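Local coordinates for alanine racemase (Acinetobacter baumannii, PDB 4QHR), which belongs to the alanine racemase family, pairing an N-terminal TIM-barrel domain with a C-terminal domain built largely of beta-strands, at residues Ala238-Leu243 and Ala267-Gly272; Ala263-Ile268 and Asp308-Gln313; Val287-Lys292 and Leu316-Glu321. All coordinates share one frame; numbering follows the deposited sequence.

Contact 1. Residues Ala238-Leu243 and Ala267-Gly272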
loop_
_atom_site.group_PDB
_atom_site.type_symbol
_atom_site.label_atom_id
_atom_site.label_comp_id
_atom_site.label_asym_id
_atom_site.label_seq_id
_atom_site.Cartn_x
_atom_site.Cartn_y
_atom_site.Cartn_z
ATOM N N ALA A 238 4.507 9.486 -12.166
ATOM C CA ALA A 238 3.371 10.387 -12.117
ATOM C C ALA A 238 3.758 11.675 -12.907
ATOM O O ALA A 238 4.763 11.692 -13.598
ATOM C CB ALA A 238 2.945 10.674 -10.666
ATOM N N GLU A 239 2.951 12.708 -12.855
ATOM C CA GLU A 239 3.211 13.930 -13.598
ATOM C C GLU A 239 3.025 15.162 -12.738
ATOM O O GLU A 239 2.311 15.176 -11.706
ATOM C CB GLU A 239 2.284 14.024 -14.854
ATOM C CG GLU A 239 2.780 13.175 -16.021
ATOM C CD GLU A 239 1.865 13.280 -17.215
ATOM O OE1 GLU A 239 0.988 14.203 -17.226
ATOM O OE2 GLU A 239 2.022 12.454 -18.125
ATOM N N ILE A 240 3.702 16.206 -13.178
ATOM C CA ILE A 240 3.505 17.542 -12.600
ATOM C C ILE A 240 2.139 18.128 -12.946
ATOM O O ILE A 240 1.786 18.235 -14.098
ATOM C CB ILE A 240 4.633 18.495 -12.989
ATOM C CG1 ILE A 240 5.888 18.022 -12.261
ATOM C CG2 ILE A 240 4.257 19.920 -12.574
ATOM C CD1 ILE A 240 7.180 18.736 -12.638
ATOM N N ILE A 241 1.385 18.509 -11.923
ATOM C CA ILE A 241 0.021 19.027 -12.081
ATOM C C ILE A 241 -0.138 20.503 -11.724
ATOM O O ILE A 241 -1.182 21.099 -12.026
ATOM C CB ILE A 241 -0.995 18.159 -11.301
ATOM C CG1 ILE A 241 -0.728 18.127 -9.793
ATOM C CG2 ILE A 241 -0.958 16.731 -11.843
ATOM C CD1 ILE A 241 -1.865 17.544 -8.960
ATOM N N ALA A 242 0.868 21.071 -11.056
ATOM C CA ALA A 242 0.882 22.490 -10.696
ATOM C C ALA A 242 2.291 23.004 -10.469
ATOM O O ALA A 242 3.157 22.267 -9.998
ATOM C CB ALA A 242 0.046 22.762 -9.443
ATOM N N LEU A 243 2.496 24.288 -10.797
ATOM C CA LEU A 243 3.755 24.956 -10.565
ATOM C C LEU A 243 3.559 26.189 -9.696
ATOM O O LEU A 243 2.557 26.899 -9.850
ATOM C CB LEU A 243 4.374 25.353 -11.901
ATOM C CG LEU A 243 4.801 24.115 -12.671
ATOM C CD1 LEU A 243 5.111 24.489 -14.096
ATOM C CD2 LEU A 243 6.016 23.474 -12.003
ATOM N N ALA A 267 6.952 22.159 -7.619
ATOM C CA ALA A 267 5.943 21.515 -8.469
ATOM C C ALA A 267 5.105 20.546 -7.611
ATOM O O ALA A 267 5.618 19.918 -6.687
ATOM C CB ALA A 267 6.611 20.775 -9.587
ATOM N N ILE A 268 3.821 20.444 -7.948
ATOM C CA ILE A 268 2.970 19.458 -7.353
ATOM C C ILE A 268 2.859 18.287 -8.329
ATOM O O ILE A 268 2.664 18.455 -9.551
ATOM C CB ILE A 268 1.599 20.017 -6.962
ATOM C CG1 ILE A 268 1.747 21.273 -6.099
ATOM C CG2 ILE A 268 0.779 18.943 -6.241
ATOM C CD1 ILE A 268 2.575 21.093 -4.832
ATOM N N VAL A 269 2.988 17.077 -7.768
ATOM C CA VAL A 269 2.991 15.866 -8.546
ATOM C C VAL A 269 1.781 15.006 -8.182
ATOM O O VAL A 269 1.394 14.945 -7.012
ATOM C CB VAL A 269 4.268 15.062 -8.249
ATOM C CG1 VAL A 269 4.250 13.740 -8.968
ATOM C CG2 VAL A 269 5.497 15.869 -8.679
ATOM N N SER A 270 1.226 14.309 -9.168
ATOM C CA SER A 270 0.049 13.531 -8.981
ATOM C C SER A 270 0.360 12.116 -8.450
ATOM O O SER A 270 0.030 11.127 -9.088
ATOM C CB SER A 270 -0.758 13.425 -10.275
ATOM O OG SER A 270 0.007 12.846 -11.349
ATOM N N ILE A 271 0.942 12.061 -7.275
ATOM C CA ILE A 271 1.048 10.787 -6.541
ATOM C C ILE A 271 1.012 11.066 -5.065
ATOM O O ILE A 271 1.442 12.158 -4.648
ATOM C CB ILE A 271 2.342 10.082 -6.910
ATOM C CG1 ILE A 271 2.146 8.585 -6.814
ATOM C CG2 ILE A 271 3.525 10.515 -6.006
ATOM C CD1 ILE A 271 1.323 8.028 -7.951
ATOM N N GLY A 272 0.515 10.105 -4.265
ATOM C CA GLY A 272 0.631 10.213 -2.812
ATOM C C GLY A 272 0.459 8.855 -2.177
ATOM O O GLY A 272 0.506 7.826 -2.882
#
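The methyl of Ala-267 faces the notch between the ends of two longer side chains of the facing strand, Ile-240 CD1 and Leu-243 CD2, each 3.7 Å from Ala-267 CB. Ile-240 reaches it with an extended chain, CG1 lying opposite the carbonyl carbon (chi1 -69°), and on the same sheet face its CG1 also passes Val-269 CG2, the two side chains running at a slant to each other. The other face carries Ala-242, whose CB rests against CB and CG1 of Ile-268.

The register slips here: Ile-241 and Ala-242 together oppose Ile-268, a classic beta bulge. Ile-268 O receives Ile-241 N at 2.7 Å, while Ile-268 N gives to Ala-242 O at 2.8 Å. With CG1 of Ile-241 wedged between its backbone N and carbonyl carbon (chi1 61°), that branch packs on Ile-268 CG2 at 3.9 Å, and the CG2 branch lies 3.7 Å from Ser-270 CB. Ser-270 N then bonds to Glu-239 O at 2.9 Å. The serine hydroxyl accepts only a weak bond from Glu-239 N, its stronger partner being Gln-3 O, as the chain leaves the strand through an inverse gamma turn centred on Ser-270.

Strand 264-269 is flanked by strand 234-246 on one edge and by strand 305-308 on the other. Ile-240 and Val-269 lean on Val-320 of strand 319-321, whereas Ile-241, Ala-242 and Ile-268 meet Glu-79, Leu-133 and Arg-132 of the second subunit, placing the bulge at the dimer interface.

Contact 2. Residues Ala263-Ile268 and Asp308-Gln313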
loop_
_atom_site.group_PDB
_atom_site.type_symbol
_atom_site.label_atom_id
_atom_site.label_comp_id
_atom_site.label_asym_id
_atom_site.label_seq_id
_atom_site.Cartn_x
_atom_site.Cartn_y
_atom_site.Cartn_z
ATOM N N ALA A 263 14.013 32.032 -2.089
ATOM C CA ALA A 263 12.917 31.900 -3.031
ATOM C C ALA A 263 13.097 30.619 -3.885
ATOM O O ALA A 263 14.224 30.195 -4.190
ATOM C CB ALA A 263 12.813 33.127 -3.914
ATOM N N MET A 264 11.987 29.990 -4.270
ATOM C CA MET A 264 12.085 28.734 -4.990
ATOM C C MET A 264 10.862 28.385 -5.817
ATOM O O MET A 264 9.795 28.966 -5.651
ATOM C CB MET A 264 12.421 27.607 -4.004
ATOM C CG MET A 264 11.418 27.325 -2.924
ATOM S SD MET A 264 12.127 26.261 -1.650
ATOM C CE MET A 264 12.088 24.656 -2.380
ATOM N N ASP A 265 11.062 27.436 -6.721
ATOM C CA ASP A 265 10.016 26.897 -7.592
ATOM C C ASP A 265 9.653 25.502 -7.073
ATOM O O ASP A 265 10.523 24.713 -6.794
ATOM C CB ASP A 265 10.526 26.864 -9.035
ATOM C CG ASP A 265 10.970 28.236 -9.494
ATOM O OD1 ASP A 265 10.121 29.124 -9.437
ATOM O OD2 ASP A 265 12.155 28.432 -9.842
ATOM N N ILE A 266 8.361 25.265 -6.931
ATOM C CA ILE A 266 7.780 24.047 -6.383
ATOM C C ILE A 266 6.927 23.471 -7.462
ATOM O O ILE A 266 6.260 24.212 -8.155
ATOM C CB ILE A 266 6.827 24.397 -5.219
ATOM C CG1 ILE A 266 7.639 25.013 -4.075
ATOM C CG2 ILE A 266 6.095 23.164 -4.713
ATOM C CD1 ILE A 266 8.853 24.201 -3.651
ATOM N N ALA A 267 6.952 22.159 -7.619
ATOM C CA ALA A 267 5.943 21.515 -8.469
ATOM C C ALA A 267 5.105 20.546 -7.611
ATOM O O ALA A 267 5.618 19.918 -6.687
ATOM C CB ALA A 267 6.611 20.775 -9.587
ATOM N N ILE A 268 3.821 20.444 -7.948
ATOM C CA ILE A 268 2.970 19.458 -7.353
ATOM C C ILE A 268 2.859 18.287 -8.329
ATOM O O ILE A 268 2.664 18.455 -9.551
ATOM C CB ILE A 268 1.599 20.017 -6.962
ATOM C CG1 ILE A 268 1.747 21.273 -6.099
ATOM C CG2 ILE A 268 0.779 18.943 -6.241
ATOM C CD1 ILE A 268 2.575 21.093 -4.832
ATOM N N ASP A 308 10.954 20.232 -5.024
ATOM C CA ASP A 308 11.717 21.427 -5.321
ATOM C C ASP A 308 12.287 21.290 -6.717
ATOM O O ASP A 308 13.153 20.453 -6.945
ATOM C CB ASP A 308 12.829 21.586 -4.287
ATOM C CG ASP A 308 13.744 22.748 -4.580
ATOM O OD1 ASP A 308 13.456 23.530 -5.481
ATOM O OD2 ASP A 308 14.760 22.864 -3.844
ATOM N N VAL A 309 11.803 22.131 -7.629
ATOM C CA VAL A 309 12.231 22.117 -9.016
ATOM C C VAL A 309 13.043 23.355 -9.370
ATOM O O VAL A 309 13.278 23.609 -10.545
ATOM C CB VAL A 309 11.063 21.966 -10.003
ATOM C CG1 VAL A 309 10.483 20.555 -9.883
ATOM C CG2 VAL A 309 9.987 23.035 -9.815
ATOM N N THR A 310 13.462 24.108 -8.372
ATOM C CA THR A 310 14.262 25.312 -8.607
ATOM C C THR A 310 15.365 25.079 -9.664
ATOM O O THR A 310 15.477 25.860 -10.627
ATOM C CB THR A 310 14.825 25.881 -7.288
ATOM O OG1 THR A 310 13.739 26.085 -6.380
ATOM C CG2 THR A 310 15.525 27.252 -7.553
ATOM N N ASN A 311 16.111 23.981 -9.539
ATOM C CA ASN A 311 17.265 23.711 -10.418
ATOM C C ASN A 311 16.981 22.920 -11.699
ATOM O O ASN A 311 17.914 22.597 -12.402
ATOM C CB ASN A 311 18.341 22.952 -9.603
ATOM N N THR A 312 15.705 22.637 -12.012
ATOM C CA THR A 312 15.322 21.669 -13.037
ATOM C C THR A 312 14.230 22.229 -13.954
ATOM O O THR A 312 13.194 22.737 -13.489
ATOM C CB THR A 312 14.799 20.383 -12.340
ATOM O OG1 THR A 312 15.771 19.935 -11.377
ATOM C CG2 THR A 312 14.508 19.244 -13.327
ATOM N N GLN A 313 14.434 22.109 -15.255
ATOM C CA GLN A 313 13.444 22.617 -16.207
ATOM C C GLN A 313 12.267 21.671 -16.311
ATOM O O GLN A 313 12.440 20.495 -16.649
ATOM C CB GLN A 313 14.034 22.803 -17.593
ATOM C CG GLN A 313 14.851 24.069 -17.743
ATOM C CD GLN A 313 14.983 24.506 -19.187
ATOM O OE1 GLN A 313 15.355 25.655 -19.456
ATOM N NE2 GLN A 313 14.674 23.601 -20.134
#
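Asp-265 is gripped through its backbone at both ends: its N donates to Thr-310 OG1 at 3.0 Å and its O accepts from Val-309 N, also at 3.0 Å. The threonine hydroxyl relays the first bond onward, giving its proton to the syn lone pair of Asp-308 OD1 at 2.7 Å. The same carboxylate oxygen takes Thr-310 N at 2.9 Å on its anti side, 32° out of the carboxylate plane, so two bonds grip this oxygen, and the threonine hydroxyl, both accepting and donating, is held in its rotation. The carboxylate of Asp-265 turns elsewhere, its OD1 bonding to His-245.

Packing surrounds this network. Met-264, bent at its last torsion (chi3 -78°), brings CE squarely over the face of the Asp-308 carboxylate, 3.4 Å from Asp-308 CG, the two side chains crossing at about a right angle. On the opposite side of the strand, Val-309 lays CG2 beside Asp-265 O and sets CG1 3.9 Å from Ala-267 CB.

Ile-266 and Asp-308 form an antiparallel, non-hydrogen-bonded pair where strand 305-308 ends. There Asp-308 makes an Asx turn, which overlaps a type I beta turn from Val-309 to Thr-312 as the chain leaves the sheet of the C-terminal domain.

Contact 3. Residues Val287-Lys292 and Leu316-Glu321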
loop_
_atom_site.group_PDB
_atom_site.type_symbol
_atom_site.label_atom_id
_atom_site.label_comp_id
_atom_site.label_asym_id
_atom_site.label_seq_id
_atom_site.Cartn_x
_atom_site.Cartn_y
_atom_site.Cartn_z
ATOM N N VAL A 287 12.914 12.494 -6.120
ATOM C CA VAL A 287 12.368 11.904 -7.331
ATOM C C VAL A 287 13.335 12.185 -8.509
ATOM O O VAL A 287 14.220 13.055 -8.415
ATOM C CB VAL A 287 10.992 12.424 -7.672
ATOM C CG1 VAL A 287 10.027 12.182 -6.514
ATOM C CG2 VAL A 287 11.005 13.936 -8.008
ATOM N N ALA A 288 13.133 11.492 -9.618
ATOM C CA ALA A 288 13.985 11.661 -10.796
ATOM C C ALA A 288 13.174 12.349 -11.873
ATOM O O ALA A 288 12.058 11.901 -12.213
ATOM C CB ALA A 288 14.495 10.326 -11.271
ATOM N N ILE A 289 13.690 13.459 -12.384
ATOM C CA ILE A 289 13.008 14.247 -13.428
ATOM C C ILE A 289 14.076 14.812 -14.370
ATOM O O ILE A 289 15.025 15.431 -13.888
ATOM C CB ILE A 289 12.280 15.507 -12.856
ATOM C CG1 ILE A 289 11.277 15.125 -11.790
ATOM C CG2 ILE A 289 11.630 16.311 -13.999
ATOM C CD1 ILE A 289 10.559 16.290 -11.137
ATOM N N ASP A 290 13.907 14.617 -15.681
ATOM C CA ASP A 290 14.717 15.264 -16.724
ATOM C C ASP A 290 16.229 14.963 -16.503
ATOM O O ASP A 290 17.080 15.829 -16.755
ATOM C CB ASP A 290 14.424 16.796 -16.744
ATOM C CG ASP A 290 15.015 17.513 -17.995
ATOM O OD1 ASP A 290 14.853 17.000 -19.103
ATOM O OD2 ASP A 290 15.656 18.583 -17.865
ATOM N N GLY A 291 16.548 13.758 -16.013
ATOM C CA GLY A 291 17.933 13.407 -15.688
ATOM C C GLY A 291 18.518 13.970 -14.417
ATOM O O GLY A 291 19.726 13.803 -14.159
ATOM N N LYS A 292 17.687 14.616 -13.604
ATOM C CA LYS A 292 18.111 15.141 -12.309
ATOM C C LYS A 292 17.345 14.475 -11.177
ATOM O O LYS A 292 16.369 13.764 -11.381
ATOM C CB LYS A 292 17.855 16.640 -12.242
ATOM C CG LYS A 292 18.900 17.452 -12.984
ATOM C CD LYS A 292 18.330 18.107 -14.210
ATOM C CE LYS A 292 19.419 18.468 -15.210
ATOM N NZ LYS A 292 18.975 18.012 -16.572
ATOM N N LEU A 316 4.099 21.786 -16.813
ATOM C CA LEU A 316 2.876 21.049 -16.527
ATOM C C LEU A 316 2.886 19.825 -17.462
ATOM O O LEU A 316 3.182 19.944 -18.654
ATOM C CB LEU A 316 1.622 21.921 -16.719
ATOM C CG LEU A 316 1.432 23.067 -15.716
ATOM C CD1 LEU A 316 0.248 23.919 -16.130
ATOM C CD2 LEU A 316 1.241 22.571 -14.279
ATOM N N GLY A 317 2.647 18.638 -16.893
ATOM C CA GLY A 317 2.691 17.389 -17.655
ATOM C C GLY A 317 4.028 16.687 -17.639
ATOM O O GLY A 317 4.113 15.572 -18.134
ATOM N N THR A 318 5.070 17.314 -17.111
ATOM C CA THR A 318 6.393 16.678 -17.076
ATOM C C THR A 318 6.322 15.426 -16.208
ATOM O O THR A 318 5.693 15.446 -15.148
ATOM C CB THR A 318 7.438 17.598 -16.491
ATOM O OG1 THR A 318 7.731 18.617 -17.441
ATOM C CG2 THR A 318 8.692 16.893 -16.072
ATOM N N GLN A 319 6.978 14.381 -16.713
ATOM C CA GLN A 319 6.930 13.052 -16.162
ATOM C C GLN A 319 7.903 13.008 -15.010
ATOM O O GLN A 319 8.942 13.541 -15.092
ATOM C CB GLN A 319 7.271 11.980 -17.225
ATOM C CG GLN A 319 6.036 11.291 -17.825
ATOM C CD GLN A 319 6.310 9.820 -18.161
ATOM O OE1 GLN A 319 6.768 9.525 -19.265
ATOM N NE2 GLN A 319 6.023 8.879 -17.201
ATOM N N VAL A 320 7.517 12.370 -13.939
ATOM C CA VAL A 320 8.292 12.325 -12.714
ATOM C C VAL A 320 8.409 10.850 -12.264
ATOM O O VAL A 320 7.375 10.154 -12.167
ATOM C CB VAL A 320 7.575 13.114 -11.601
ATOM C CG1 VAL A 320 8.298 12.993 -10.257
ATOM C CG2 VAL A 320 7.457 14.579 -12.001
ATOM N N GLU A 321 9.637 10.390 -12.054
ATOM C CA GLU A 321 9.898 9.024 -11.658
ATOM C C GLU A 321 10.022 8.915 -10.148
ATOM O O GLU A 321 10.903 9.543 -9.532
ATOM C CB GLU A 321 11.174 8.507 -12.332
ATOM C CG GLU A 321 11.572 7.095 -11.875
ATOM C CD GLU A 321 12.851 6.626 -12.578
ATOM O OE1 GLU A 321 12.985 6.964 -13.780
ATOM O OE2 GLU A 321 13.710 5.990 -11.939
HETATM O O HOH W 1 11.215 13.709 -16.967
#
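Val-287 opens the contact by laying its CG2 methyl 3.6 Å from Val-320 CG1, the two side chains slanting across each other, while Val-287 CB comes within 3.4 Å of Glu-321 O. Tyr-277 and Leu-322 are further neighbours of this valine.

At Ala-288 the backbones meet in a single antiparallel, hydrogen-bonded bridge. Ala-288 N gives an almost straight bond (175°) to Glu-321 O at 3.0 Å, and Ala-288 O takes Glu-321 N at 2.9 Å; both donors lie in the carbonyl planes. The alanine methyl touches Glu-321 CB. From there the glutamate runs out fully extended, CG opposite its own backbone N (chi1 176°), to a carboxylate whose two oxygens are bonded to His-326 ND1 and Arg-327 N.

Ile-289 splits its branches between two partners. CD1 reaches Val-320 CG2 at 3.6 Å, so that the two methyls of Val-320 serve Val-287 and Ile-289 in turn, and CG2 meets Thr-318 CG2 at 3.6 Å, the isoleucine and threonine side chains crossing nearly perpendicularly. The same isoleucine begins a type I' turn ending at Lys-292, with backbone bonds between Ile-289 and Lys-292 in both directions: a tight two-residue beta hairpin that joins strands 286-289 and 292-297 of the C-terminal domain.

Beyond the bridge the segments separate enough to admit a water, which accepts from Asp-290 N and donates to Gln-319 O. Asp-290 and Gly-291 form the exposed tip of the hairpin. Across it Lys-292 NZ bends back to donate to Asp-290 O at 2.9 Å, nearly in line with the carbonyl bond, and makes a long salt bridge to Asp-290 OD2.

In the fold
From strand 234-246 the chain loops out and returns as strand 264-269, closing contact 1. Contact 2 starts on that returning strand, sharing Ala-267 and Ile-268 with contact 1, and closes a longer loop when the chain reaches 308-313. Within that loop lies the hairpin segment 287-292, whose partner 316-321 follows contact 2, so contacts 2 and 3 cross along the chain, whereas contacts 1 and 3 stand in series. In space segment 316-321 comes back to the beginning: backbone bonds join Ala-238 to Val-320 and Ile-240 to Thr-318. Strand 234-246 therefore borders both 264-269 and 319-321, and the three contacts tie together strands of one mixed sheet of the C-terminal domain.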